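Local coordinates for Thiol:disulfide interchange protein DsbL (Escherichia coli, PDB 3C7M) that forms disulfide bonds in the periplasm by handing its own disulfide to other proteins, and works with DsbI to introduce an essential one into the sulfotransferase AssT, at residues 54-59 with 149-154. Residues are numbered along the deposited sequence; the frame is centred on the assembly and turned at random.
Sequences TPFHLE and EKWKAS
The carbonyl oxygen Trp151 O is where backbone and water meet between the two segments: it accepts from Ser154 N, and from a water 2.9 Å away that in turn takes the amide proton of Glu59, water oxygen to Glu59 N 3.0 Å. Ser154 OG lies 2.9 Å from Trp151 O and 3.3 Å from His57 O; its single proton could go to either. With CG anti to its own carbonyl carbon (chi1 -67°), Trp151 lays one face of its indole against the strand backbone, at Phe56 CA and His57 N. Phe56 CA sits 3.7 Å from the centroid of the five-membered ring, only 14° off the normal, a true CH-pi contact. The Phe56 ring is tilted 44° to the indole, and Trp151 CD1 lies over one face of it, 3.4 Å from Phe56 CG. At the edge of the phenyl ring, near its plane, come Ser154 OG and Ala153 CB. Residues 54-57 belong to the edge strand of the thioredoxin-type sheet, paired in parallel with strand 20-25, and the 89 residues between the two segments contain helices and no strand, as expected of the helical insertion in DsbA-like proteins. The chain just after helix 142-150, which probably leads back from that insertion, sets Trp151 against the edge strand before helix 154-161. His57 CB rests on the six-membered side of the indole, while its imidazole turns elsewhere, hydrogen-bonded through ND1 to Ser69 OG and through NE2 to the backbone N of Tyr27. Toward the more exposed margin, the Lys152 chain bends at its second torsion to bring NZ 2.6 Å from Glu59 OE2, a salt bridge that meets the carboxylate on its syn side. Leu58 CD1 meets the backbone and CB of Ser154, and the leucine also touches Val163.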
ATOM      1  N   THR A  54      -0.956  -6.987   1.714  1.00 10.21           N
ATOM      2  CA  THR A  54      -0.060  -6.294   2.631  1.00  9.93           C
ATOM      3  C   THR A  54       0.487  -4.988   2.023  1.00  9.43           C
ATOM      4  O   THR A  54       1.558  -4.980   1.405  1.00 10.14           O
ATOM      5  CB  THR A  54       1.087  -7.241   3.060  1.00 10.31           C
ATOM      6  OG1 THR A  54       0.530  -8.471   3.547  1.00 11.31           O
ATOM      7  CG2 THR A  54       1.950  -6.620   4.151  1.00  9.72           C
ATOM      8  N   PRO A  55      -0.255  -3.879   2.197  1.00  9.13           N
ATOM      9  CA  PRO A  55       0.240  -2.603   1.680  1.00  8.76           C
ATOM     10  C   PRO A  55       1.538  -2.192   2.368  1.00  8.47           C
ATOM     11  O   PRO A  55       1.657  -2.358   3.581  1.00  8.47           O
ATOM     12  CB  PRO A  55      -0.867  -1.616   2.061  1.00  9.19           C
ATOM     13  CG  PRO A  55      -2.100  -2.468   2.259  1.00  9.15           C
ATOM     14  CD  PRO A  55      -1.571  -3.736   2.851  1.00  8.94           C
ATOM     15  N   PHE A  56       2.490  -1.679   1.591  1.00  7.95           N
ATOM     16  CA  PHE A  56       3.715  -1.059   2.103  1.00  8.39           C
ATOM     17  C   PHE A  56       3.741   0.349   1.535  1.00  8.71           C
ATOM     18  O   PHE A  56       3.779   0.505   0.323  1.00  9.08           O
ATOM     19  CB  PHE A  56       4.947  -1.805   1.565  1.00  7.88           C
ATOM     20  CG  PHE A  56       5.522  -2.857   2.491  1.00  7.93           C
ATOM     21  CD1 PHE A  56       4.712  -3.783   3.152  1.00  8.58           C
ATOM     22  CD2 PHE A  56       6.905  -2.962   2.618  1.00  7.85           C
ATOM     23  CE1 PHE A  56       5.271  -4.765   3.992  1.00  7.45           C
ATOM     24  CE2 PHE A  56       7.478  -3.930   3.436  1.00  7.15           C
ATOM     25  CZ  PHE A  56       6.655  -4.840   4.131  1.00  8.19           C
ATOM     26  N   HIS A  57       3.712   1.378   2.381  1.00  8.56           N
ATOM     27  CA  HIS A  57       3.776   2.735   1.857  1.00  8.47           C
ATOM     28  C   HIS A  57       5.217   3.205   1.711  1.00  8.93           C
ATOM     29  O   HIS A  57       6.072   2.879   2.543  1.00  9.87           O
ATOM     30  CB  HIS A  57       2.955   3.719   2.703  1.00  8.35           C
ATOM     31  CG  HIS A  57       2.708   5.022   2.008  1.00  8.31           C
ATOM     32  ND1 HIS A  57       3.361   6.185   2.354  1.00  7.89           N
ATOM     33  CD2 HIS A  57       1.921   5.330   0.948  1.00  9.04           C
ATOM     34  CE1 HIS A  57       2.977   7.159   1.542  1.00  7.79           C
ATOM     35  NE2 HIS A  57       2.098   6.667   0.686  1.00  8.75           N
ATOM     36  N   LEU A  58       5.472   3.941   0.631  1.00  8.98           N
ATOM     37  CA  LEU A  58       6.792   4.503   0.341  1.00  9.53           C
ATOM     38  C   LEU A  58       6.856   5.925   0.877  1.00 10.39           C
ATOM     39  O   LEU A  58       6.264   6.837   0.293  1.00 10.51           O
ATOM     40  CB  LEU A  58       7.040   4.477  -1.165  1.00  9.38           C
ATOM     41  CG  LEU A  58       8.342   5.098  -1.676  1.00  9.37           C
ATOM     42  CD1 LEU A  58       9.553   4.286  -1.252  1.00 10.36           C
ATOM     43  CD2 LEU A  58       8.261   5.218  -3.182  1.00 10.07           C
ATOM     44  N   GLU A  59       7.578   6.113   1.980  1.00 10.79           N
ATOM     45  CA  GLU A  59       7.555   7.401   2.695  1.00 11.81           C
ATOM     46  C   GLU A  59       8.367   8.519   2.031  1.00 12.45           C
ATOM     47  O   GLU A  59       8.249   9.687   2.415  1.00 13.00           O
ATOM     48  CB  GLU A  59       7.980   7.229   4.161  1.00 11.77           C
ATOM     49  CG  GLU A  59       9.443   6.900   4.351  1.00 13.18           C
ATOM     50  CD  GLU A  59       9.913   7.162   5.766  0.70 15.33           C
ATOM     51  OE1 GLU A  59       9.833   8.320   6.225  0.70 17.44           O
ATOM     52  OE2 GLU A  59      10.364   6.212   6.417  0.70 16.55           O
ATOM     53  N   GLU A 149       8.645   0.587  10.499  1.00 10.20           N
ATOM     54  CA  GLU A 149       9.975   0.022  10.336  1.00 10.15           C
ATOM     55  C   GLU A 149      10.027  -0.951   9.150  1.00 10.04           C
ATOM     56  O   GLU A 149      10.933  -0.866   8.322  1.00 10.77           O
ATOM     57  CB  GLU A 149      10.419  -0.652  11.640  1.00 10.38           C
ATOM     58  CG  GLU A 149      11.754  -1.384  11.567  1.00 12.22           C
ATOM     59  CD  GLU A 149      12.962  -0.476  11.671  0.70 13.12           C
ATOM     60  OE1 GLU A 149      12.841   0.754  11.486  0.70 13.66           O
ATOM     61  OE2 GLU A 149      14.056  -1.008  11.931  0.70 14.16           O
ATOM     62  N   LYS A 150       9.042  -1.842   9.054  1.00  9.67           N
ATOM     63  CA  LYS A 150       8.970  -2.767   7.915  1.00  9.76           C
ATOM     64  C   LYS A 150       8.927  -2.028   6.575  1.00  9.03           C
ATOM     65  O   LYS A 150       9.580  -2.430   5.594  1.00  9.34           O
ATOM     66  CB  LYS A 150       7.746  -3.676   8.038  1.00  9.77           C
ATOM     67  CG  LYS A 150       7.886  -4.736   9.097  1.00 12.50           C
ATOM     68  CD  LYS A 150       6.630  -5.580   9.190  1.00 16.62           C
ATOM     69  CE  LYS A 150       6.871  -6.835  10.026  1.00 19.62           C
ATOM     70  NZ  LYS A 150       7.809  -6.623  11.172  0.50 19.00           N
ATOM     71  N   TRP A 151       8.150  -0.949   6.530  1.00  8.65           N
ATOM     72  CA  TRP A 151       7.950  -0.214   5.294  1.00  8.16           C
ATOM     73  C   TRP A 151       9.180   0.553   4.817  1.00  8.24           C
ATOM     74  O   TRP A 151       9.179   1.095   3.711  1.00  8.75           O
ATOM     75  CB  TRP A 151       6.767   0.736   5.425  1.00  7.67           C
ATOM     76  CG  TRP A 151       5.453   0.050   5.559  1.00  7.65           C
ATOM     77  CD1 TRP A 151       5.202  -1.297   5.479  1.00  8.24           C
ATOM     78  CD2 TRP A 151       4.190   0.681   5.765  1.00  7.13           C
ATOM     79  NE1 TRP A 151       3.857  -1.538   5.641  1.00  7.56           N
ATOM     80  CE2 TRP A 151       3.212  -0.339   5.812  1.00  7.96           C
ATOM     81  CE3 TRP A 151       3.786   2.011   5.927  1.00  7.45           C
ATOM     82  CZ2 TRP A 151       1.851  -0.071   6.012  1.00  7.55           C
ATOM     83  CZ3 TRP A 151       2.435   2.279   6.132  1.00  7.77           C
ATOM     84  CH2 TRP A 151       1.481   1.243   6.167  1.00  7.34           C
ATOM     85  N   LYS A 152      10.232   0.588   5.632  1.00  8.62           N
ATOM     86  CA  LYS A 152      11.486   1.204   5.188  1.00  8.94           C
ATOM     87  C   LYS A 152      12.048   0.467   3.973  1.00  9.22           C
ATOM     88  O   LYS A 152      12.768   1.058   3.174  1.00  9.99           O
ATOM     89  CB  LYS A 152      12.525   1.222   6.309  1.00  9.06           C
ATOM     90  CG  LYS A 152      12.115   2.015   7.543  1.00  9.93           C
ATOM     91  CD  LYS A 152      12.081   3.516   7.281  1.00 12.16           C
ATOM     92  CE  LYS A 152      11.724   4.262   8.549  1.00 14.68           C
ATOM     93  NZ  LYS A 152      11.976   5.729   8.438  1.00 17.60           N
ATOM     94  N   ALA A 153      11.674  -0.805   3.824  1.00  9.15           N
ATOM     95  CA  ALA A 153      12.138  -1.645   2.719  1.00  9.80           C
ATOM     96  C   ALA A 153      11.547  -1.235   1.372  1.00  9.46           C
ATOM     97  O   ALA A 153      11.991  -1.717   0.330  1.00  9.23           O
ATOM     98  CB  ALA A 153      11.826  -3.123   3.018  1.00  9.72           C
ATOM     99  N   SER A 154      10.549  -0.349   1.396  1.00  9.06           N
ATOM    100  CA  SER A 154       9.873   0.107   0.180  1.00  9.29           C
ATOM    101  C   SER A 154      10.815   0.831  -0.773  1.00  9.37           C
ATOM    102  O   SER A 154      10.695   0.712  -1.992  1.00 10.23           O
ATOM    103  CB  SER A 154       8.703   1.027   0.533  1.00  9.55           C
ATOM    104  OG  SER A 154       7.740   0.349   1.327  1.00  9.26           O
TER
HETATM  105  O   HOH W   1       9.367   3.819   2.663  1.00 12.75           O